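Local coordinates for protein pngf-ii (Elizabethkingia meningoseptica, PDB 4R4X) that is a bacterial peptide:N-glycosidase that releases N-linked glycans from glycoproteins, probably by cleaving the bond between the glycan and its asparagine, at residues 180-183 with 184-187; 209-213 with 214-218; 261-264 with 265-268; 334-337 with 338-342; 443-447 with 448-452. All coordinates share one frame; numbering follows the deposited sequence.

Contact 1: 180-183 with 184-187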
loop_
_atom_site.group_PDB
_atom_site.type_symbol
_atom_site.label_atom_id
_atom_site.label_comp_id
_atom_site.label_asym_id
_atom_site.label_seq_id
_atom_site.Cartn_x
_atom_site.Cartn_y
_atom_site.Cartn_z
ATOM N N ILE A 180 -11.093 -1.976 -12.570
ATOM C CA ILE A 180 -12.126 -1.718 -11.555
ATOM C C ILE A 180 -11.468 -1.554 -10.171
ATOM O O ILE A 180 -11.750 -0.577 -9.437
ATOM C CB ILE A 180 -13.176 -2.851 -11.477
ATOM C CG1 ILE A 180 -14.037 -2.897 -12.741
ATOM C CG2 ILE A 180 -14.098 -2.675 -10.258
ATOM C CD1 ILE A 180 -14.944 -4.104 -12.806
ATOM N N TRP A 181 -10.590 -2.496 -9.816
ATOM C CA TRP A 181 -9.879 -2.451 -8.524
ATOM C C TRP A 181 -9.114 -1.146 -8.333
ATOM O O TRP A 181 -9.307 -0.439 -7.315
ATOM C CB TRP A 181 -8.960 -3.661 -8.359
ATOM C CG TRP A 181 -8.006 -3.567 -7.210
ATOM C CD1 TRP A 181 -8.313 -3.366 -5.889
ATOM C CD2 TRP A 181 -6.585 -3.658 -7.281
ATOM N NE1 TRP A 181 -7.161 -3.357 -5.124
ATOM C CE2 TRP A 181 -6.084 -3.518 -5.959
ATOM C CE3 TRP A 181 -5.685 -3.866 -8.322
ATOM C CZ2 TRP A 181 -4.734 -3.570 -5.669
ATOM C CZ3 TRP A 181 -4.349 -3.906 -8.049
ATOM C CH2 TRP A 181 -3.870 -3.754 -6.720
ATOM N N LYS A 182 -8.315 -0.780 -9.330
ATOM C CA LYS A 182 -7.491 0.429 -9.239
ATOM C C LYS A 182 -8.316 1.720 -9.197
ATOM O O LYS A 182 -7.842 2.733 -8.693
ATOM C CB LYS A 182 -6.458 0.487 -10.371
ATOM C CG LYS A 182 -5.280 -0.429 -10.106
ATOM C CD LYS A 182 -4.428 -0.670 -11.325
ATOM C CE LYS A 182 -3.283 -1.631 -11.005
ATOM N NZ LYS A 182 -2.669 -2.095 -12.277
ATOM N N SER A 183 -9.551 1.686 -9.692
ATOM C CA SER A 183 -10.418 2.857 -9.661
ATOM C C SER A 183 -10.956 3.164 -8.243
ATOM O O SER A 183 -11.507 4.242 -7.989
ATOM C CB SER A 183 -11.597 2.676 -10.639
ATOM O OG SER A 183 -12.613 1.846 -10.099
ATOM N N ARG A 184 -10.776 2.222 -7.322
ATOM C CA ARG A 184 -11.311 2.377 -5.975
ATOM C C ARG A 184 -10.401 3.205 -5.065
ATOM O O ARG A 184 -10.783 3.541 -3.952
ATOM C CB ARG A 184 -11.544 1.007 -5.354
ATOM C CG ARG A 184 -12.489 0.125 -6.124
ATOM C CD ARG A 184 -12.785 -1.157 -5.374
ATOM N NE ARG A 184 -13.744 -2.015 -6.083
ATOM C CZ ARG A 184 -15.070 -1.920 -6.025
ATOM N NH1 ARG A 184 -15.670 -0.981 -5.305
ATOM N NH2 ARG A 184 -15.807 -2.768 -6.712
ATOM N N PHE A 185 -9.183 3.483 -5.499
ATOM C CA PHE A 185 -8.244 4.192 -4.643
ATOM C C PHE A 185 -7.293 4.976 -5.497
ATOM O O PHE A 185 -7.336 4.881 -6.724
ATOM C CB PHE A 185 -7.499 3.229 -3.705
ATOM C CG PHE A 185 -6.624 2.228 -4.412
ATOM C CD1 PHE A 185 -7.162 1.065 -4.955
ATOM C CD2 PHE A 185 -5.261 2.455 -4.545
ATOM C CE1 PHE A 185 -6.338 0.138 -5.600
ATOM C CE2 PHE A 185 -4.445 1.532 -5.193
ATOM C CZ PHE A 185 -4.989 0.380 -5.717
ATOM N N ILE A 186 -6.422 5.746 -4.853
ATOM C CA ILE A 186 -5.479 6.596 -5.560
ATOM C C ILE A 186 -4.074 6.023 -5.488
ATOM O O ILE A 186 -3.563 5.771 -4.393
ATOM C CB ILE A 186 -5.462 7.992 -4.944
ATOM C CG1 ILE A 186 -6.845 8.638 -5.100
ATOM C CG2 ILE A 186 -4.390 8.856 -5.580
ATOM C CD1 ILE A 186 -7.067 9.835 -4.207
ATOM N N THR A 187 -3.439 5.877 -6.648
ATOM C CA THR A 187 -2.035 5.466 -6.727
ATOM C C THR A 187 -1.233 6.678 -7.125
ATOM O O THR A 187 -1.605 7.386 -8.072
ATOM C CB THR A 187 -1.832 4.329 -7.748
ATOM O OG1 THR A 187 -2.557 3.195 -7.297
ATOM C CG2 THR A 187 -0.367 3.935 -7.870
HETATM O O HOH W 1 -5.140 3.369 -8.374
#

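Contact 2: 209-213 with 214-218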
loop_
_atom_site.group_PDB
_atom_site.type_symbol
_atom_site.label_atom_id
_atom_site.label_comp_id
_atom_site.label_asym_id
_atom_site.label_seq_id
_atom_site.Cartn_x
_atom_site.Cartn_y
_atom_site.Cartn_z
ATOM N N GLN A 209 16.526 13.164 -9.822
ATOM C CA GLN A 209 17.822 13.583 -9.327
ATOM C C GLN A 209 18.525 12.400 -8.674
ATOM O O GLN A 209 17.885 11.569 -7.992
ATOM C CB GLN A 209 17.662 14.727 -8.342
ATOM C CG GLN A 209 16.930 15.923 -8.948
ATOM C CD GLN A 209 16.518 16.940 -7.901
ATOM O OE1 GLN A 209 15.337 17.204 -7.694
ATOM N NE2 GLN A 209 17.477 17.518 -7.265
ATOM N N ARG A 210 19.836 12.329 -8.860
ATOM C CA ARG A 210 20.621 11.216 -8.324
ATOM C C ARG A 210 21.792 11.739 -7.528
ATOM O O ARG A 210 22.528 12.605 -7.984
ATOM C CB ARG A 210 21.134 10.319 -9.447
ATOM C CG ARG A 210 20.047 9.841 -10.392
ATOM C CD ARG A 210 20.525 8.719 -11.322
ATOM N NE ARG A 210 19.364 8.132 -11.996
ATOM C CZ ARG A 210 18.686 8.710 -12.983
ATOM N NH1 ARG A 210 17.613 8.109 -13.482
ATOM N NH2 ARG A 210 19.056 9.902 -13.478
ATOM N N PHE A 211 21.968 11.218 -6.330
ATOM C CA PHE A 211 23.052 11.668 -5.467
ATOM C C PHE A 211 23.795 10.435 -4.958
ATOM O O PHE A 211 23.392 9.299 -5.236
ATOM C CB PHE A 211 22.502 12.471 -4.288
ATOM C CG PHE A 211 21.659 13.656 -4.681
ATOM C CD1 PHE A 211 22.249 14.905 -4.936
ATOM C CD2 PHE A 211 20.287 13.530 -4.817
ATOM C CE1 PHE A 211 21.462 15.990 -5.291
ATOM C CE2 PHE A 211 19.504 14.601 -5.173
ATOM C CZ PHE A 211 20.091 15.832 -5.424
ATOM N N GLY A 212 24.893 10.649 -4.238
ATOM C CA GLY A 212 25.647 9.552 -3.645
ATOM C C GLY A 212 26.180 8.592 -4.695
ATOM O O GLY A 212 26.222 7.382 -4.473
ATOM N N ASN A 213 26.569 9.141 -5.846
ATOM C CA ASN A 213 27.156 8.363 -6.922
ATOM C C ASN A 213 26.205 7.274 -7.433
ATOM O O ASN A 213 26.654 6.242 -7.907
ATOM C CB ASN A 213 28.480 7.752 -6.440
ATOM C CG ASN A 213 29.599 7.881 -7.457
ATOM O OD1 ASN A 213 29.792 8.935 -8.033
ATOM N ND2 ASN A 213 30.350 6.804 -7.668
ATOM N N GLY A 214 24.897 7.533 -7.335
ATOM C CA GLY A 214 23.844 6.638 -7.814
ATOM C C GLY A 214 23.052 5.910 -6.713
ATOM O O GLY A 214 22.063 5.238 -7.003
ATOM N N THR A 215 23.493 6.021 -5.468
ATOM C CA THR A 215 22.862 5.284 -4.367
ATOM C C THR A 215 21.581 5.936 -3.840
ATOM O O THR A 215 20.836 5.320 -3.075
ATOM C CB THR A 215 23.845 5.086 -3.210
ATOM O OG1 THR A 215 24.300 6.354 -2.732
ATOM C CG2 THR A 215 25.022 4.247 -3.647
ATOM N N ILE A 216 21.322 7.168 -4.265
ATOM C CA ILE A 216 20.123 7.920 -3.862
ATOM C C ILE A 216 19.424 8.443 -5.111
ATOM O O ILE A 216 20.063 9.095 -5.946
ATOM C CB ILE A 216 20.491 9.125 -2.992
ATOM C CG1 ILE A 216 21.358 8.707 -1.795
ATOM C CG2 ILE A 216 19.242 9.846 -2.514
ATOM C CD1 ILE A 216 22.160 9.859 -1.199
ATOM N N ILE A 217 18.147 8.112 -5.259
ATOM C CA ILE A 217 17.310 8.682 -6.306
ATOM C C ILE A 217 16.160 9.485 -5.676
ATOM O O ILE A 217 15.537 9.044 -4.691
ATOM C CB ILE A 217 16.773 7.616 -7.296
ATOM C CG1 ILE A 217 15.950 6.540 -6.584
ATOM C CG2 ILE A 217 17.936 6.958 -8.041
ATOM C CD1 ILE A 217 15.455 5.441 -7.502
ATOM N N LEU A 218 15.840 10.629 -6.273
ATOM C CA LEU A 218 14.918 11.590 -5.653
ATOM C C LEU A 218 14.045 12.263 -6.708
ATOM O O LEU A 218 14.526 12.567 -7.785
ATOM C CB LEU A 218 15.738 12.669 -4.946
ATOM C CG LEU A 218 14.965 13.578 -3.994
ATOM C CD1 LEU A 218 14.680 12.826 -2.718
ATOM C CD2 LEU A 218 15.733 14.845 -3.632
#

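Contact 3: 261-264 with 265-268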
loop_
_atom_site.group_PDB
_atom_site.type_symbol
_atom_site.label_atom_id
_atom_site.label_comp_id
_atom_site.label_asym_id
_atom_site.label_seq_id
_atom_site.Cartn_x
_atom_site.Cartn_y
_atom_site.Cartn_z
ATOM N N SER A 261 17.329 21.968 4.996
ATOM C CA SER A 261 16.776 20.621 4.979
ATOM C C SER A 261 17.853 19.647 4.532
ATOM O O SER A 261 18.934 20.031 4.105
ATOM C CB SER A 261 15.608 20.509 3.987
ATOM O OG SER A 261 16.096 20.472 2.660
ATOM N N TYR A 262 17.525 18.367 4.562
ATOM C CA TYR A 262 18.459 17.381 4.066
ATOM C C TYR A 262 18.767 17.607 2.586
ATOM O O TYR A 262 19.857 17.242 2.122
ATOM C CB TYR A 262 17.890 15.994 4.306
ATOM C CG TYR A 262 18.891 14.871 4.361
ATOM C CD1 TYR A 262 19.787 14.752 5.407
ATOM C CD2 TYR A 262 18.875 13.881 3.410
ATOM C CE1 TYR A 262 20.677 13.680 5.471
ATOM C CE2 TYR A 262 19.752 12.816 3.450
ATOM C CZ TYR A 262 20.643 12.706 4.494
ATOM O OH TYR A 262 21.495 11.625 4.542
ATOM N N TYR A 263 17.826 18.213 1.851
ATOM C CA TYR A 263 18.028 18.574 0.430
ATOM C C TYR A 263 19.157 19.590 0.224
ATOM O O TYR A 263 19.881 19.531 -0.767
ATOM C CB TYR A 263 16.722 19.098 -0.195
ATOM C CG TYR A 263 16.719 19.260 -1.707
ATOM C CD1 TYR A 263 16.933 18.171 -2.542
ATOM C CD2 TYR A 263 16.442 20.500 -2.304
ATOM C CE1 TYR A 263 16.909 18.305 -3.920
ATOM C CE2 TYR A 263 16.376 20.631 -3.688
ATOM C CZ TYR A 263 16.614 19.535 -4.483
ATOM O OH TYR A 263 16.590 19.620 -5.855
ATOM N N THR A 264 19.324 20.494 1.166
ATOM C CA THR A 264 20.477 21.404 1.151
ATOM C C THR A 264 21.788 20.604 1.175
ATOM O O THR A 264 22.702 20.877 0.404
ATOM C CB THR A 264 20.460 22.349 2.360
ATOM O OG1 THR A 264 19.107 22.733 2.637
ATOM C CG2 THR A 264 21.309 23.584 2.067
ATOM N N GLY A 265 21.854 19.600 2.049
ATOM C CA GLY A 265 22.983 18.686 2.083
ATOM C C GLY A 265 23.184 17.940 0.775
ATOM O O GLY A 265 24.304 17.846 0.269
ATOM N N LEU A 266 22.113 17.400 0.216
ATOM C CA LEU A 266 22.229 16.651 -1.031
ATOM C C LEU A 266 22.669 17.532 -2.203
ATOM O O LEU A 266 23.491 17.104 -3.020
ATOM C CB LEU A 266 20.916 15.960 -1.370
ATOM C CG LEU A 266 20.408 14.849 -0.444
ATOM C CD1 LEU A 266 18.960 14.572 -0.763
ATOM C CD2 LEU A 266 21.211 13.568 -0.618
ATOM N N THR A 267 22.136 18.746 -2.304
ATOM C CA THR A 267 22.412 19.568 -3.486
ATOM C C THR A 267 23.716 20.351 -3.379
ATOM O O THR A 267 24.424 20.533 -4.388
ATOM C CB THR A 267 21.277 20.569 -3.778
ATOM O OG1 THR A 267 21.081 21.383 -2.640
ATOM C CG2 THR A 267 19.994 19.861 -4.121
ATOM N N GLN A 268 24.017 20.839 -2.179
ATOM C CA GLN A 268 25.227 21.647 -1.937
ATOM C C GLN A 268 26.398 20.824 -1.426
ATOM O O GLN A 268 27.557 21.156 -1.682
ATOM C CB GLN A 268 24.974 22.744 -0.896
ATOM C CG GLN A 268 23.855 23.700 -1.234
ATOM C CD GLN A 268 23.896 24.149 -2.674
ATOM O OE1 GLN A 268 22.946 23.911 -3.426
ATOM N NE2 GLN A 268 25.013 24.770 -3.083
#

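Contact 4: 334-337 with 338-342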
loop_
_atom_site.group_PDB
_atom_site.type_symbol
_atom_site.label_atom_id
_atom_site.label_comp_id
_atom_site.label_asym_id
_atom_site.label_seq_id
_atom_site.Cartn_x
_atom_site.Cartn_y
_atom_site.Cartn_z
ATOM N N GLU A 334 -0.114 7.494 9.787
ATOM C CA GLU A 334 0.284 8.513 10.764
ATOM C C GLU A 334 1.125 9.701 10.215
ATOM O O GLU A 334 1.268 10.725 10.896
ATOM C CB GLU A 334 1.004 7.851 11.981
ATOM C CG GLU A 334 2.486 7.529 11.809
ATOM C CD GLU A 334 2.783 6.224 11.072
ATOM O OE1 GLU A 334 1.897 5.693 10.373
ATOM O OE2 GLU A 334 3.921 5.726 11.188
ATOM N N LEU A 335 1.696 9.571 9.020
ATOM C CA LEU A 335 2.457 10.677 8.423
ATOM C C LEU A 335 1.617 11.565 7.499
ATOM O O LEU A 335 2.143 12.485 6.850
ATOM C CB LEU A 335 3.683 10.130 7.665
ATOM C CG LEU A 335 4.662 9.318 8.519
ATOM C CD1 LEU A 335 5.766 8.707 7.672
ATOM C CD2 LEU A 335 5.229 10.208 9.621
ATOM N N ARG A 336 0.321 11.284 7.457
ATOM C CA ARG A 336 -0.637 12.065 6.686
ATOM C C ARG A 336 -0.438 13.600 6.821
ATOM O O ARG A 336 -0.385 14.285 5.820
ATOM C CB ARG A 336 -2.074 11.658 7.049
ATOM C CG ARG A 336 -3.140 12.348 6.196
ATOM C CD ARG A 336 -4.549 12.181 6.753
ATOM N NE ARG A 336 -4.653 12.862 8.041
ATOM C CZ ARG A 336 -4.733 14.183 8.180
ATOM N NH1 ARG A 336 -4.782 14.995 7.124
ATOM N NH2 ARG A 336 -4.787 14.688 9.396
ATOM N N PRO A 337 -0.283 14.124 8.054
ATOM C CA PRO A 337 -0.103 15.580 8.205
ATOM C C PRO A 337 1.133 16.147 7.497
ATOM O O PRO A 337 1.121 17.304 7.113
ATOM C CB PRO A 337 0.008 15.775 9.718
ATOM C CG PRO A 337 -0.710 14.589 10.288
ATOM C CD PRO A 337 -0.356 13.450 9.358
ATOM N N GLN A 338 2.177 15.343 7.326
ATOM C CA GLN A 338 3.380 15.772 6.645
ATOM C C GLN A 338 3.242 15.611 5.126
ATOM O O GLN A 338 3.950 16.270 4.385
ATOM C CB GLN A 338 4.584 14.981 7.189
ATOM C CG GLN A 338 5.958 15.359 6.657
ATOM C CD GLN A 338 6.419 16.744 7.090
ATOM O OE1 GLN A 338 6.982 17.506 6.295
ATOM N NE2 GLN A 338 6.179 17.077 8.343
ATOM N N LEU A 339 2.333 14.749 4.669
ATOM C CA LEU A 339 2.177 14.457 3.222
ATOM C C LEU A 339 1.052 15.207 2.537
ATOM O O LEU A 339 1.167 15.552 1.363
ATOM C CB LEU A 339 1.936 12.966 3.019
ATOM C CG LEU A 339 3.054 12.012 3.442
ATOM C CD1 LEU A 339 2.479 10.605 3.577
ATOM C CD2 LEU A 339 4.185 12.042 2.440
ATOM N N SER A 340 -0.043 15.444 3.256
ATOM C CA SER A 340 -1.289 15.907 2.649
ATOM C C SER A 340 -1.101 17.234 1.910
ATOM O O SER A 340 -0.550 18.195 2.466
ATOM C CB SER A 340 -2.379 16.069 3.720
ATOM O OG SER A 340 -3.625 16.339 3.117
ATOM N N GLY A 341 -1.528 17.258 0.652
ATOM C CA GLY A 341 -1.635 18.491 -0.125
ATOM C C GLY A 341 -0.315 19.199 -0.401
ATOM O O GLY A 341 -0.302 20.409 -0.574
ATOM N N LYS A 342 0.788 18.462 -0.405
ATOM C CA LYS A 342 2.105 19.042 -0.590
ATOM C C LYS A 342 2.758 18.484 -1.823
ATOM O O LYS A 342 2.528 17.330 -2.203
ATOM C CB LYS A 342 3.031 18.697 0.566
ATOM C CG LYS A 342 2.676 19.329 1.890
ATOM C CD LYS A 342 3.903 19.380 2.769
ATOM C CE LYS A 342 3.681 20.297 3.954
ATOM N NZ LYS A 342 3.151 19.540 5.104
#

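Contact 5: 443-447 with 448-452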
loop_
_atom_site.group_PDB
_atom_site.type_symbol
_atom_site.label_atom_id
_atom_site.label_comp_id
_atom_site.label_asym_id
_atom_site.label_seq_id
_atom_site.Cartn_x
_atom_site.Cartn_y
_atom_site.Cartn_z
ATOM N N SER A 443 17.441 2.978 25.123
ATOM C CA SER A 443 16.742 3.726 26.174
ATOM C C SER A 443 16.340 5.110 25.654
ATOM O O SER A 443 17.157 5.849 25.146
ATOM C CB SER A 443 17.641 3.877 27.393
ATOM O OG SER A 443 17.894 2.612 27.991
ATOM N N ILE A 444 15.065 5.441 25.787
ATOM C CA ILE A 444 14.518 6.717 25.334
ATOM C C ILE A 444 14.120 7.556 26.565
ATOM O O ILE A 444 13.362 7.098 27.431
ATOM C CB ILE A 444 13.295 6.504 24.423
ATOM C CG1 ILE A 444 13.691 5.856 23.076
ATOM C CG2 ILE A 444 12.609 7.829 24.109
ATOM C CD1 ILE A 444 14.123 4.422 23.193
ATOM N N TYR A 445 14.627 8.782 26.617
ATOM C CA TYR A 445 14.337 9.719 27.692
ATOM C C TYR A 445 13.511 10.899 27.174
ATOM O O TYR A 445 13.714 11.370 26.040
ATOM C CB TYR A 445 15.653 10.245 28.260
ATOM C CG TYR A 445 16.541 9.202 28.891
ATOM C CD1 TYR A 445 17.246 8.296 28.116
ATOM C CD2 TYR A 445 16.708 9.148 30.276
ATOM C CE1 TYR A 445 18.067 7.351 28.698
ATOM C CE2 TYR A 445 17.551 8.219 30.856
ATOM C CZ TYR A 445 18.213 7.316 30.053
ATOM O OH TYR A 445 19.031 6.369 30.620
ATOM N N LEU A 446 12.581 11.368 27.999
ATOM C CA LEU A 446 11.786 12.564 27.730
ATOM C C LEU A 446 12.047 13.539 28.895
ATOM O O LEU A 446 11.824 13.191 30.036
ATOM C CB LEU A 446 10.299 12.218 27.697
ATOM C CG LEU A 446 9.334 13.402 27.619
ATOM C CD1 LEU A 446 9.499 14.143 26.310
ATOM C CD2 LEU A 446 7.904 12.939 27.839
ATOM N N ASP A 447 12.564 14.720 28.579
ATOM C CA ASP A 447 12.848 15.740 29.576
ATOM C C ASP A 447 13.691 15.195 30.699
ATOM O O ASP A 447 13.404 15.442 31.870
ATOM C CB ASP A 447 11.548 16.347 30.083
ATOM C CG ASP A 447 10.797 17.063 28.986
ATOM O OD1 ASP A 447 11.489 17.714 28.188
ATOM O OD2 ASP A 447 9.548 16.985 28.904
ATOM N N GLY A 448 14.726 14.448 30.319
ATOM C CA GLY A 448 15.687 13.905 31.258
ATOM C C GLY A 448 15.227 12.702 32.069
ATOM O O GLY A 448 15.973 12.236 32.916
ATOM N N LYS A 449 14.014 12.210 31.844
ATOM C CA LYS A 449 13.526 11.025 32.550
ATOM C C LYS A 449 13.321 9.849 31.585
ATOM O O LYS A 449 12.774 10.028 30.495
ATOM C CB LYS A 449 12.201 11.340 33.243
ATOM C CG LYS A 449 11.567 10.140 33.922
ATOM C CD LYS A 449 10.370 10.537 34.777
ATOM C CE LYS A 449 9.891 9.326 35.557
ATOM N NZ LYS A 449 8.412 9.343 35.707
ATOM N N LEU A 450 13.702 8.648 32.023
ATOM C CA LEU A 450 13.551 7.442 31.196
ATOM C C LEU A 450 12.095 7.218 30.923
ATOM O O LEU A 450 11.298 7.128 31.864
ATOM C CB LEU A 450 14.115 6.219 31.931
ATOM C CG LEU A 450 14.028 4.874 31.209
ATOM C CD1 LEU A 450 14.842 4.898 29.936
ATOM C CD2 LEU A 450 14.500 3.760 32.133
ATOM N N ALA A 451 11.731 7.155 29.648
ATOM C CA ALA A 451 10.361 6.920 29.264
ATOM C C ALA A 451 10.112 5.464 28.783
ATOM O O ALA A 451 9.025 4.929 29.001
ATOM C CB ALA A 451 9.942 7.925 28.204
ATOM N N HIS A 452 11.116 4.839 28.162
ATOM C CA HIS A 452 10.959 3.528 27.561
ATOM C C HIS A 452 12.335 2.910 27.283
ATOM O O HIS A 452 13.235 3.572 26.720
ATOM C CB HIS A 452 10.183 3.682 26.246
ATOM C CG HIS A 452 9.815 2.399 25.607
ATOM N ND1 HIS A 452 8.831 1.577 26.104
ATOM C CD2 HIS A 452 10.300 1.778 24.502
ATOM C CE1 HIS A 452 8.734 0.498 25.341
ATOM N NE2 HIS A 452 9.610 0.599 24.362
#

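Contact 1: 180-183 with 184-187
R184 runs back along I180 where helix 173-182 gives out before strand 186-196, and this side, which packs on P47, is the enclosed part of the contact. The extended R184 chain lies beside I180 and points the same way; it lays CG of R184 3.5 Å from I180 O, while at its end NH2 of R184 comes within 3.9 Å of CG2 of I180. I180 is buried, and I180, S183 and R184 all touch P47. R184 N donates to W181 O at 3.0 Å, the bond from a residue to the one three before it. On the P47 side of the turn S183 OG donates to I180 O at 2.7 Å. The aromatic side is more open to solvent. CE1 of F185 sits over one face of the W181 indole, 3.6 Å from NE1 of W181, and CZ of F185 reaches on toward CZ2. The rings meet obliquely, the five-membered ring of W181 and the F185 ring inclined at 56°. F185 gets there because its CG lies between its own backbone N and carbonyl carbon (chi1 64°), which folds the ring back over the chain. A water hydrogen-bonded to K182 O and to T187 OG1, 2.8 Å from each, lies over one face of the F185 ring near the rim, as does K182 O itself. K182 projects away to a salt bridge with D178, and F185 also stacks on H367 of strand 358-367. The arrangement is a type I beta turn, K182 to F185, that carries the chain from a helix end into an edge strand.

Contact 2: 209-213 with 214-218
F211 and I216 form a backbone-bonded pair of the antiparallel hairpin made by strands 209-211 and 216-222, at one margin of the nine-strand sheet. F211 N gives to I216 O at 2.9 Å, and farther from the turn Q209 N and L218 O, with L218 N and Q209 O, close a second hydrogen-bonded pair. R210 and I217 between them are a non-hydrogen-bonded pair; there R210 CA comes 3.2 Å from I216 O in a CA-H...O contact. T215 and I216 both face F211, a classic beta bulge next to the turn. F211 O takes I216 N and G214 N, each at 3.1 Å, from opposite faces of its plane. G212 O is likewise gripped twice, by T215 OG1 at 2.8 Å and T215 N at 3.2 Å, both from the same face. The hydroxyl is placed for this by a chi1 of 59°, which holds OG1 between T215 N and its carbonyl carbon. Positive phi at G212, N213 and G214 turns the chain, a backbone shape that suits the two glycines. On the face of F211, I216 and L218, CD1 of I216 lies 4.1 Å from CB of F211, while CE2 of F211 and CD2 of L218 meet at an oblique crossing; L266 and F252 add to this apolar layer. On the opposite face R210 bridges outward to D205, E194 and the carbonyl of K203. The two doubly used carbonyls fix the turn locally, bonds to S199, N197 and D200 hold it from outside as well, and the arginine's charge is probably balanced by the carboxylates beyond the hairpin.

Contact 3: 261-264 with 265-268
T267 lays its methyl on the ring of Y263 one helical turn earlier: CG2 of T267 is 3.5 Å from the ring centroid of Y263 and 17° off the normal, a CH-pi contact shifted slightly toward the phenol end. A chi1 of 57° sets OG1 of T267 between its backbone N and carbonyl carbon, 2.9 Å from Y263 O, and turns CG2 toward the ring; the single proton of T267 OG1 may go to Y263 O or to OE1 of Q268. L266 fills the next place round the helix. Its CD1 lies at the edge of the Y263 ring, near the ring plane, and 4.2 Å from CD2 of Y262, so one methyl touches both tyrosines. T264 and Q268 make a slacker pair, CG2 of T264 standing 4.2 Å from CG of Q268. Behind these side chains is the helix backbone, in which L266 N, T267 N and Q268 N donate to the carbonyls of Y262, Y263 and T264. Its first turn is held from the N-terminal end: S261 N donates almost straight to T264 OG1 at 3.1 Å (N-H...O 176°), and S261 OG accepts a weak bond from Y263 N. Farther out, the hydroxyl of Y263 is tied to Q209 NE2 and its ring rests on L218, while the hydroxyl of Y262 bonds Q394 OE1 and its ring meets F296. These outer partners probably help hold the two rings, Y263 against T267 and both against L266. The whole is a short alpha helix begun by a capping box, with S261 as N-cap and T264 answering it, laid against the hairpin of strands 209-211 and 216-222.

Contact 4: 334-337 with 338-342
R336 and S340 are joined first by a backbone bond: S340 N meets R336 O at 2.8 Å, nearly along the C=O axis. The same oxygen takes L339 N at 3.0 Å from above its plane, so it serves an alpha-helical and a 3-10 partner together. One residue earlier L335 O does much the same, accepting Q338 N at 2.9 Å and L339 N more weakly. Among the apolar contacts, CB of L335 lies 4.3 Å from CD1 of L339, whose branch folds over the L335 carbonyl because its CG is anti to its own carbonyl carbon (chi1 -63°). L335 goes on to I297 and L299, and L339 to I253, which puts these leucines against strands of the nine-strand sheet. The polar side chains bond mostly outside the helix. NH1 of R336 passes 4.3 Å from CB of S340, and both residues bond the backbone of I226, R336 NH1 its O and S340 OG its N. The chain of K342 bends at its end to bring NZ back over the helix, 3.4 Å from Q338 O in a weak bond and 3.6 Å from P337 O; a long, weak ion pair with E257 lies beyond. After S340 leaves helical angles, G341 takes positive phi. The arrangement is that of a short helix, 3-10 at its start, closed by a type II beta turn from L339 to K342 that leads into strand 343-350.

Contact 5: 443-447 with 448-452
S443, the first residue of the segment, has CB 3.9 Å from CD1 of L450, which belongs to the returning strand of this hairpin. I444 follows, its N bonded to H452 O at 2.8 Å and nearly straight (N-H...O 171°). Its own oxygen accepts two successive donors, A451 N at 2.8 Å and H452 N at 3.3 Å, both in the carbonyl plane; with A451 and H452 thus facing one residue, a classic beta bulge shifts the register. At Y445, L450 lies over one face of the ring: CD1 of L450 stands 4.2 Å from the ring centroid of Y445, 13° off the normal, in a CH-pi contact. L450 reaches it with CG anti to its backbone N (chi1 180°). The same ring brings CD2 to 3.5 Å from L450 N, and G448 O lies at its edge. L446 makes both bonds of the last pair, L446 N to K449 O at 2.8 Å and K449 N to L446 O at 3.0 Å, while its CB touches CB of A451. D447 and G448, both at positive phi, are the corner residues of a type I' turn from L446 to K449, and the D447 carboxylate binds H509 ND1 and T510 N. Strand 449-454 is the outermost of its four-strand sheet, and 442-446 pairs on its far side with 507-514. I444, L446 and H452 turn toward strands 416-428 and 493-504 of the nine-strand sheet, packing on L421, Y423, I499 and L504.

How the contacts relate
The five contacts follow one another along the chain without overlap. Contact 1 leads from helix 173-182 into strand 186-196 of a four-strand sheet. Contacts 2 and 3 are the one touching pair, centres about 12 Å apart, the helix lying on the hairpin. Contact 4 lies about 21 Å from contact 3, centre to centre, and its turn opens strand 343-350, which sits beside strand 216-222 of contact 2 in the nine-strand sheet. Contact 5 stands apart, about 43 Å between its centre and that of contact 1, in the C-terminal PNGase F family region, whereas contacts 2 to 4 share the N-terminal one. Two hairpins, two short helices and a helix-to-strand turn thus lie in different parts of the fold, and only contacts 2 and 3 form one packed unit.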